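Local coordinates for 432aa long hypothetical deoxyribodipyrimidine photolyase (Sulfolobus tokodaii, PDB 2E0I), which probably repairs pyrimidine dimers in ultraviolet-damaged DNA with light, holding one FAD for catalysis and a second FAD implicated as a light-harvesting cofactor, at residues I93-D98 with S105-I110; F318-L323 with G348-I353. One frame throughout, in Å; residues are numbered along the deposited sequence.

Interaction 1 (I93-D98 with S105-I110); sequences IYVNED and SRDEKI. With FAD (flavin-adenine dinucleotide), chain F.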
loop_
_atom_site.group_PDB
_atom_site.type_symbol
_atom_site.label_atom_id
_atom_site.label_comp_id
_atom_site.label_asym_id
_atom_site.label_seq_id
_atom_site.Cartn_x
_atom_site.Cartn_y
_atom_site.Cartn_z
ATOM N N ILE A 93 -20.959 3.273 -17.981
ATOM C CA ILE A 93 -20.143 2.580 -16.996
ATOM C C ILE A 93 -19.357 3.644 -16.249
ATOM O O ILE A 93 -18.670 4.460 -16.868
ATOM C CB ILE A 93 -19.170 1.596 -17.676
ATOM C CG1 ILE A 93 -19.944 0.378 -18.208
ATOM C CG2 ILE A 93 -18.078 1.194 -16.698
ATOM C CD1 ILE A 93 -19.083 -0.616 -18.961
ATOM N N TYR A 94 -19.473 3.649 -14.924
ATOM C CA TYR A 94 -18.762 4.632 -14.118
ATOM C C TYR A 94 -17.668 3.979 -13.286
ATOM O O TYR A 94 -17.816 2.844 -12.847
ATOM C CB TYR A 94 -19.725 5.350 -13.173
ATOM C CG TYR A 94 -20.729 6.270 -13.829
ATOM C CD1 TYR A 94 -21.774 5.762 -14.592
ATOM C CD2 TYR A 94 -20.637 7.652 -13.673
ATOM C CE1 TYR A 94 -22.698 6.605 -15.185
ATOM C CE2 TYR A 94 -21.556 8.506 -14.261
ATOM C CZ TYR A 94 -22.583 7.977 -15.017
ATOM O OH TYR A 94 -23.480 8.820 -15.627
ATOM N N VAL A 95 -16.569 4.696 -13.077
ATOM C CA VAL A 95 -15.457 4.205 -12.258
ATOM C C VAL A 95 -14.619 5.364 -11.763
ATOM O O VAL A 95 -14.842 6.516 -12.120
ATOM C CB VAL A 95 -14.490 3.271 -13.031
ATOM C CG1 VAL A 95 -15.262 2.142 -13.667
ATOM C CG2 VAL A 95 -13.713 4.059 -14.069
ATOM N N ASN A 96 -13.647 5.040 -10.929
ATOM C CA ASN A 96 -12.730 6.032 -10.404
ATOM C C ASN A 96 -11.383 5.669 -11.014
ATOM O O ASN A 96 -10.875 4.574 -10.800
ATOM C CB ASN A 96 -12.672 5.944 -8.879
ATOM C CG ASN A 96 -13.880 6.564 -8.217
ATOM O OD1 ASN A 96 -14.424 6.016 -7.266
ATOM N ND2 ASN A 96 -14.294 7.725 -8.705
ATOM N N GLU A 97 -10.821 6.583 -11.791
ATOM C CA GLU A 97 -9.547 6.355 -12.453
ATOM C C GLU A 97 -8.451 6.068 -11.443
ATOM O O GLU A 97 -8.523 6.514 -10.302
ATOM C CB GLU A 97 -9.159 7.591 -13.241
ATOM C CG GLU A 97 -8.770 8.738 -12.337
ATOM C CD GLU A 97 -8.295 9.948 -13.098
ATOM O OE1 GLU A 97 -7.895 10.940 -12.440
ATOM O OE2 GLU A 97 -8.321 9.903 -14.349
ATOM N N ASP A 98 -7.442 5.311 -11.858
ATOM C CA ASP A 98 -6.316 5.021 -10.985
ATOM C C ASP A 98 -5.092 5.569 -11.715
ATOM O O ASP A 98 -5.218 6.130 -12.793
ATOM C CB ASP A 98 -6.170 3.520 -10.709
ATOM C CG ASP A 98 -5.498 3.228 -9.357
ATOM O OD1 ASP A 98 -4.632 4.018 -8.918
ATOM O OD2 ASP A 98 -5.827 2.194 -8.735
ATOM N N SER A 105 -3.881 1.247 -18.800
ATOM C CA SER A 105 -4.108 0.500 -20.024
ATOM C C SER A 105 -5.401 -0.293 -19.944
ATOM O O SER A 105 -6.084 -0.499 -20.952
ATOM C CB SER A 105 -2.931 -0.427 -20.315
ATOM O OG SER A 105 -3.016 -1.602 -19.547
ATOM N N ARG A 106 -5.743 -0.728 -18.739
ATOM C CA ARG A 106 -6.966 -1.487 -18.520
ATOM C C ARG A 106 -8.180 -0.630 -18.814
ATOM O O ARG A 106 -9.173 -1.107 -19.365
ATOM C CB ARG A 106 -7.003 -1.954 -17.082
ATOM C CG ARG A 106 -8.359 -2.237 -16.482
ATOM C CD ARG A 106 -7.958 -2.915 -15.286
ATOM N NE ARG A 106 -8.468 -2.612 -13.970
ATOM C CZ ARG A 106 -8.234 -1.620 -13.113
ATOM N NH1 ARG A 106 -8.850 -1.749 -11.964
ATOM N NH2 ARG A 106 -7.514 -0.534 -13.330
ATOM N N ASP A 107 -8.095 0.642 -18.446
ATOM C CA ASP A 107 -9.189 1.555 -18.680
ATOM C C ASP A 107 -9.239 1.958 -20.153
ATOM O O ASP A 107 -10.314 2.178 -20.718
ATOM C CB ASP A 107 -9.055 2.754 -17.743
ATOM C CG ASP A 107 -9.386 2.389 -16.294
ATOM O OD1 ASP A 107 -9.194 1.209 -15.925
ATOM O OD2 ASP A 107 -9.828 3.266 -15.515
ATOM N N GLU A 108 -8.081 2.028 -20.792
ATOM C CA GLU A 108 -8.076 2.359 -22.207
ATOM C C GLU A 108 -8.820 1.260 -22.959
ATOM O O GLU A 108 -9.638 1.534 -23.842
ATOM C CB GLU A 108 -6.650 2.457 -22.736
ATOM C CG GLU A 108 -5.830 3.500 -22.030
ATOM C CD GLU A 108 -4.476 3.695 -22.675
ATOM O OE1 GLU A 108 -3.854 2.675 -23.058
ATOM O OE2 GLU A 108 -4.029 4.864 -22.788
ATOM N N LYS A 109 -8.541 0.011 -22.600
ATOM C CA LYS A 109 -9.202 -1.083 -23.263
ATOM C C LYS A 109 -10.685 -1.051 -22.969
ATOM O O LYS A 109 -11.493 -1.299 -23.861
ATOM C CB LYS A 109 -8.596 -2.427 -22.850
ATOM C CG LYS A 109 -7.114 -2.539 -23.191
ATOM C CD LYS A 109 -6.616 -3.978 -23.212
ATOM C CE LYS A 109 -5.101 -4.065 -22.950
ATOM N NZ LYS A 109 -4.748 -3.847 -21.491
ATOM N N ILE A 110 -11.069 -0.741 -21.735
ATOM C CA ILE A 110 -12.500 -0.702 -21.436
ATOM C C ILE A 110 -13.147 0.421 -22.248
ATOM O O ILE A 110 -14.288 0.298 -22.703
ATOM C CB ILE A 110 -12.788 -0.478 -19.926
ATOM C CG1 ILE A 110 -12.234 -1.647 -19.109
ATOM C CG2 ILE A 110 -14.294 -0.372 -19.694
ATOM C CD1 ILE A 110 -12.357 -1.462 -17.602
HETATM P PA FAD F . -2.199 -4.670 -8.651
HETATM O O1A FAD F . -1.091 -4.186 -7.797
HETATM O O2A FAD F . -3.007 -5.879 -8.383
HETATM O O5B FAD F . -1.272 -5.285 -9.816
HETATM C C5B FAD F . -1.840 -5.653 -11.078
HETATM C C4B FAD F . -0.766 -6.090 -12.078
HETATM O O4B FAD F . 0.398 -5.264 -11.877
HETATM C C3B FAD F . -0.306 -7.526 -11.820
HETATM O O3B FAD F . 0.260 -8.070 -13.016
HETATM C C2B FAD F . 0.781 -7.300 -10.770
HETATM O O2B FAD F . 1.685 -8.408 -10.779
HETATM C C1B FAD F . 1.474 -6.086 -11.390
HETATM N N9A FAD F . 2.309 -5.362 -10.401
HETATM C C8A FAD F . 1.909 -4.933 -9.205
HETATM N N7A FAD F . 2.899 -4.283 -8.599
HETATM C C5A FAD F . 3.946 -4.293 -9.416
HETATM C C6A FAD F . 5.230 -3.766 -9.355
HETATM N N6A FAD F . 5.640 -3.119 -8.268
HETATM N N1A FAD F . 6.060 -3.941 -10.394
HETATM C C2A FAD F . 5.676 -4.612 -11.467
HETATM N N3A FAD F . 4.462 -5.129 -11.556
HETATM C C4A FAD F . 3.575 -4.987 -10.561
HETATM N N1 FAD F . -9.087 -4.926 -8.066
HETATM C C2 FAD F . -10.069 -5.468 -8.904
HETATM O O2 FAD F . -10.859 -4.728 -9.487
HETATM N N3 FAD F . -10.114 -6.852 -9.111
HETATM C C4 FAD F . -9.174 -7.688 -8.491
HETATM O O4 FAD F . -9.223 -8.904 -8.672
HETATM C C4X FAD F . -8.188 -7.143 -7.675
HETATM N N5 FAD F . -7.205 -7.966 -7.108
HETATM C C5X FAD F . -6.199 -7.416 -6.304
HETATM C C6 FAD F . -5.178 -8.229 -5.820
HETATM C C7 FAD F . -4.121 -7.679 -5.099
HETATM C C7M FAD F . -3.008 -8.594 -4.584
HETATM C C8 FAD F . -4.093 -6.308 -4.859
HETATM C C8M FAD F . -2.947 -5.671 -4.072
HETATM C C9 FAD F . -5.120 -5.497 -5.336
HETATM C C9A FAD F . -6.177 -6.045 -6.059
HETATM N N10 FAD F . -7.187 -5.228 -6.592
HETATM C C10 FAD F . -8.148 -5.768 -7.457
HETATM C "C1'" FAD F . -7.205 -3.772 -6.318
HETATM C "C2'" FAD F . -6.273 -2.981 -7.235
HETATM O "O2'" FAD F . -5.381 -2.191 -6.442
HETATM C "C3'" FAD F . -7.080 -2.087 -8.182
HETATM O "O3'" FAD F . -7.876 -2.904 -9.046
HETATM C "C4'" FAD F . -6.152 -1.207 -9.023
HETATM O "O4'" FAD F . -6.938 -0.241 -9.728
HETATM C "C5'" FAD F . -5.356 -2.050 -10.023
HETATM O "O5'" FAD F . -4.058 -1.499 -10.256
HETATM P P FAD F . -2.804 -2.001 -9.378
HETATM O O1P FAD F . -1.585 -1.443 -10.007
HETATM O O2P FAD F . -3.052 -1.721 -7.946
HETATM O O3P FAD F . -2.839 -3.586 -9.657
HETATM O O HOH W 1 -7.551 4.111 -14.414
#
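Strand 92-96 and helix 101-115 of a beta-alpha-beta unit meet where V95 faces D107, beside the FAD of chain F. Contact between the side chains is light: methyl CG2 of V95 lies 4.2 Å from OD2 of D107. A beta-branched aliphatic residue suits a strand here: V95 also packs on I6 of the neighbouring strand 2-7. Water 1 joins the two segments, accepting from the backbone N of D98 at 2.8 Å and giving a weak bond to OD2 of D107. The other oxygen, OD1, pairs with R8, so D107 has a charged partner beyond its own helix. R106 NH2 also lies 3.5 Å from D107 OD1, though OD1 sits off the guanidinium plane, with no N-H aimed at it, and the two are held by charge.

The topology is that of the parallel, Rossmann-like sheet of the photolyase N-terminal domain, whose connecting helix here runs on to strand 120-124. Deeper in the unit, I93 and I110 supply the branched aliphatic surface, both packing on F121 and V83. Toward the carboxyl end of the strand, the polar D98 and R106 converge on the ribityl chain of the FAD. CG of D98 is anti to the backbone N (chi1 -153°), which carries the carboxylate to the cofactor, where O4' donates to OD2 at 2.9 Å. Its OD1 is paired with R9, a second-shell arginine that probably steadies the carboxylate's rotation. R106 reaches in along a long side chain bent at chi3; its NH1 gives the same O4' a weak bond of 3.3 Å, with an N-H...O angle of 138°. O4' therefore acts as donor to the aspartate and acceptor from the arginine, while C5' of the FAD lies over one face of the guanidinium.

Interaction 2 (F318-L323 with G348-I353); sequences FLVKVL and GNWQWI. With FAD (flavin-adenine dinucleotide), chain E.
L319 and V320, near the end of helix 309-322, press on the six-membered ring of W350 in helix 343-353, within the FAD-binding domain; the short segments run at 30°. V320 CG2, held beside its own backbone N while CG1 is anti to it (chi1 -177°), comes in at the indole edge, 3.9 Å from CZ3. L319 CD2 meets CH2 at 4.0 Å. W350 has CG anti to its carbonyl carbon (chi1 -86°), which swings the indole between these aliphatic groups and the FAD of chain E, whose methyl C7M lies over one face. With an alanine here, C7M would probably lose the indole face that covers it on one side and a gap open before L319 and V320. N349 grips the adenine: OD1 accepts from N6A and ND2 donates to N1A (3.1 Å, 175°), a pairing suited to an amide. NZ of K321, on a chain extended beyond CG, hydrogen-bonds weakly to I353 O (3.2 Å) and more firmly, outside the segments, to S355 OG and R363 O. A broad indole between flavin and aliphatic core, with W327 packed against it, is consistent with W350 being the flavin-proximal tryptophan of the photolyase electron-transfer chain.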
loop_
_atom_site.group_PDB
_atom_site.type_symbol
_atom_site.label_atom_id
_atom_site.label_comp_id
_atom_site.label_asym_id
_atom_site.label_seq_id
_atom_site.Cartn_x
_atom_site.Cartn_y
_atom_site.Cartn_z
ATOM N N PHE A 318 18.655 -1.625 5.343
ATOM C CA PHE A 318 19.531 -2.763 5.545
ATOM C C PHE A 318 19.690 -3.659 4.314
ATOM O O PHE A 318 20.794 -4.134 4.014
ATOM C CB PHE A 318 19.017 -3.598 6.715
ATOM C CG PHE A 318 20.015 -4.596 7.224
ATOM C CD1 PHE A 318 20.981 -4.215 8.150
ATOM C CD2 PHE A 318 20.010 -5.910 6.760
ATOM C CE1 PHE A 318 21.919 -5.125 8.604
ATOM C CE2 PHE A 318 20.947 -6.827 7.210
ATOM C CZ PHE A 318 21.898 -6.437 8.130
ATOM N N LEU A 319 18.601 -3.902 3.596
ATOM C CA LEU A 319 18.694 -4.758 2.425
ATOM C C LEU A 319 19.444 -4.089 1.280
ATOM O O LEU A 319 20.233 -4.727 0.584
ATOM C CB LEU A 319 17.304 -5.163 1.935
ATOM C CG LEU A 319 17.297 -5.982 0.638
ATOM C CD1 LEU A 319 17.862 -7.364 0.908
ATOM C CD2 LEU A 319 15.884 -6.077 0.081
ATOM N N VAL A 320 19.217 -2.801 1.091
ATOM C CA VAL A 320 19.852 -2.124 -0.014
ATOM C C VAL A 320 21.257 -1.610 0.247
ATOM O O VAL A 320 22.190 -1.928 -0.493
ATOM C CB VAL A 320 18.978 -0.960 -0.506
ATOM C CG1 VAL A 320 19.618 -0.309 -1.711
ATOM C CG2 VAL A 320 17.584 -1.468 -0.852
ATOM N N LYS A 321 21.410 -0.819 1.303
ATOM C CA LYS A 321 22.700 -0.221 1.623
ATOM C C LYS A 321 23.634 -1.005 2.528
ATOM O O LYS A 321 24.714 -0.530 2.850
ATOM C CB LYS A 321 22.477 1.188 2.179
ATOM C CG LYS A 321 21.961 2.126 1.104
ATOM C CD LYS A 321 21.695 3.522 1.610
ATOM C CE LYS A 321 21.198 4.412 0.474
ATOM N NZ LYS A 321 20.828 5.783 0.948
ATOM N N VAL A 322 23.243 -2.206 2.931
ATOM C CA VAL A 322 24.110 -3.003 3.784
ATOM C C VAL A 322 24.334 -4.380 3.185
ATOM O O VAL A 322 25.461 -4.838 3.116
ATOM C CB VAL A 322 23.537 -3.121 5.226
ATOM C CG1 VAL A 322 24.347 -4.108 6.046
ATOM C CG2 VAL A 322 23.577 -1.759 5.905
ATOM N N LEU A 323 23.273 -5.040 2.738
ATOM C CA LEU A 323 23.428 -6.367 2.144
ATOM C C LEU A 323 23.648 -6.194 0.651
ATOM O O LEU A 323 23.857 -7.164 -0.081
ATOM C CB LEU A 323 22.183 -7.231 2.399
ATOM C CG LEU A 323 21.820 -7.546 3.856
ATOM C CD1 LEU A 323 20.573 -8.390 3.894
ATOM C CD2 LEU A 323 22.962 -8.275 4.537
ATOM N N GLY A 348 7.838 4.221 -4.467
ATOM C CA GLY A 348 8.363 5.514 -4.073
ATOM C C GLY A 348 9.239 5.428 -2.852
ATOM O O GLY A 348 10.349 5.970 -2.817
ATOM N N ASN A 349 8.744 4.722 -1.845
ATOM C CA ASN A 349 9.480 4.565 -0.606
ATOM C C ASN A 349 10.775 3.785 -0.766
ATOM O O ASN A 349 11.794 4.174 -0.202
ATOM C CB ASN A 349 8.582 3.919 0.440
ATOM C CG ASN A 349 7.744 4.941 1.198
ATOM O OD1 ASN A 349 8.237 5.598 2.111
ATOM N ND2 ASN A 349 6.478 5.082 0.819
ATOM N N TRP A 350 10.755 2.697 -1.535
ATOM C CA TRP A 350 11.977 1.925 -1.722
ATOM C C TRP A 350 13.057 2.761 -2.385
ATOM O O TRP A 350 14.199 2.806 -1.923
ATOM C CB TRP A 350 11.724 0.664 -2.554
ATOM C CG TRP A 350 11.258 -0.495 -1.723
ATOM C CD1 TRP A 350 9.964 -0.887 -1.504
ATOM C CD2 TRP A 350 12.080 -1.365 -0.932
ATOM N NE1 TRP A 350 9.933 -1.946 -0.618
ATOM C CE2 TRP A 350 11.216 -2.258 -0.252
ATOM C CE3 TRP A 350 13.458 -1.474 -0.727
ATOM C CZ2 TRP A 350 11.686 -3.240 0.611
ATOM C CZ3 TRP A 350 13.929 -2.451 0.134
ATOM C CH2 TRP A 350 13.046 -3.322 0.792
ATOM N N GLN A 351 12.696 3.438 -3.464
ATOM C CA GLN A 351 13.669 4.254 -4.165
ATOM C C GLN A 351 14.179 5.361 -3.264
ATOM O O GLN A 351 15.346 5.726 -3.312
ATOM C CB GLN A 351 13.049 4.843 -5.425
ATOM C CG GLN A 351 12.530 3.794 -6.371
ATOM C CD GLN A 351 12.942 4.080 -7.777
ATOM O OE1 GLN A 351 14.118 4.363 -8.029
ATOM N NE2 GLN A 351 11.989 4.009 -8.715
ATOM N N TRP A 352 13.294 5.903 -2.442
ATOM C CA TRP A 352 13.676 6.965 -1.531
ATOM C C TRP A 352 14.791 6.447 -0.639
ATOM O O TRP A 352 15.834 7.060 -0.503
ATOM C CB TRP A 352 12.481 7.368 -0.669
ATOM C CG TRP A 352 12.660 8.666 0.079
ATOM C CD1 TRP A 352 12.351 9.915 -0.371
ATOM C CD2 TRP A 352 13.207 8.840 1.397
ATOM N NE1 TRP A 352 12.670 10.859 0.579
ATOM C CE2 TRP A 352 13.199 10.227 1.673
ATOM C CE3 TRP A 352 13.704 7.959 2.369
ATOM C CZ2 TRP A 352 13.671 10.757 2.884
ATOM C CZ3 TRP A 352 14.173 8.487 3.577
ATOM C CH2 TRP A 352 14.151 9.872 3.820
ATOM N N ILE A 353 14.559 5.302 -0.028
ATOM C CA ILE A 353 15.531 4.702 0.861
ATOM C C ILE A 353 16.838 4.323 0.170
ATOM O O ILE A 353 17.915 4.501 0.729
ATOM C CB ILE A 353 14.913 3.461 1.551
ATOM C CG1 ILE A 353 14.541 3.819 2.978
ATOM C CG2 ILE A 353 15.883 2.300 1.556
ATOM C CD1 ILE A 353 15.739 4.267 3.807
HETATM P PA FAD E . 0.981 5.807 10.632
HETATM O O1A FAD E . -0.021 5.598 11.702
HETATM O O2A FAD E . 2.184 6.659 10.749
HETATM O O5B FAD E . 0.060 6.804 9.767
HETATM C C5B FAD E . 0.623 7.770 8.877
HETATM C C4B FAD E . -0.161 7.789 7.563
HETATM O O4B FAD E . 0.390 8.740 6.637
HETATM C C3B FAD E . -0.076 6.415 6.896
HETATM O O3B FAD E . -1.235 5.659 7.257
HETATM C C2B FAD E . -0.193 6.808 5.425
HETATM O O2B FAD E . -1.545 7.160 5.125
HETATM C C1B FAD E . 0.693 8.054 5.409
HETATM N N9A FAD E . 2.134 7.709 5.384
HETATM C C8A FAD E . 2.961 7.645 6.426
HETATM N N7A FAD E . 4.198 7.397 6.000
HETATM C C5A FAD E . 4.161 7.299 4.674
HETATM C C6A FAD E . 5.104 7.054 3.682
HETATM N N6A FAD E . 6.386 6.880 3.986
HETATM N N1A FAD E . 4.706 7.004 2.402
HETATM C C2A FAD E . 3.440 7.186 2.063
HETATM N N3A FAD E . 2.518 7.426 2.980
HETATM C C4A FAD E . 2.843 7.488 4.280
HETATM N N1 FAD E . 2.477 2.419 2.680
HETATM C C2 FAD E . 1.420 1.809 1.992
HETATM O O2 FAD E . 0.257 2.139 2.209
HETATM N N3 FAD E . 1.682 0.773 1.086
HETATM C C4 FAD E . 3.002 0.351 0.884
HETATM O O4 FAD E . 3.238 -0.518 0.047
HETATM C C4X FAD E . 4.045 0.950 1.582
HETATM N N5 FAD E . 5.346 0.457 1.434
HETATM C C5X FAD E . 6.411 1.062 2.114
HETATM C C6 FAD E . 7.699 0.565 1.937
HETATM C C7 FAD E . 8.770 1.178 2.578
HETATM C C7M FAD E . 10.179 0.629 2.341
HETATM C C8 FAD E . 8.549 2.281 3.401
HETATM C C8M FAD E . 9.711 2.993 4.097
HETATM C C9 FAD E . 7.257 2.769 3.573
HETATM C C9A FAD E . 6.178 2.170 2.927
HETATM N N10 FAD E . 4.870 2.667 3.076
HETATM C C10 FAD E . 3.795 1.988 2.478
HETATM C "C1'" FAD E . 4.617 3.881 3.893
HETATM C "C2'" FAD E . 4.310 3.697 5.382
HETATM O "O2'" FAD E . 5.327 2.911 6.009
HETATM C "C3'" FAD E . 2.935 3.070 5.626
HETATM O "O3'" FAD E . 1.938 3.841 4.949
HETATM C "C4'" FAD E . 2.594 3.041 7.117
HETATM O "O4'" FAD E . 3.597 2.321 7.839
HETATM C "C5'" FAD E . 1.232 2.385 7.356
HETATM O "O5'" FAD E . 0.955 2.265 8.756
HETATM P P FAD E . 0.075 3.362 9.540
HETATM O O1P FAD E . -1.167 3.588 8.766
HETATM O O2P FAD E . -0.047 2.903 10.941
HETATM O O3P FAD E . 0.986 4.691 9.467
#

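From the N terminus, the chain builds the parallel sheet and reaches interaction 1, which closes a short loop of six residues between 93-98 and 105-110, the last four already in helix 101-115. It then passes into the helical region, where interaction 2 brings helices 309-322 and 343-353 together across 24 residues that include all of helix 327-337 and the first turn of helix 343-353. The two closures follow in series, neither nesting nor crossing. The centres of interactions 1 and 2 lie about 33 Å apart, their nearest atoms about 13 Å apart. Interaction 1 belongs to the sheet domain and the FAD of chain F, interaction 2 to the helical domain and the FAD of chain E.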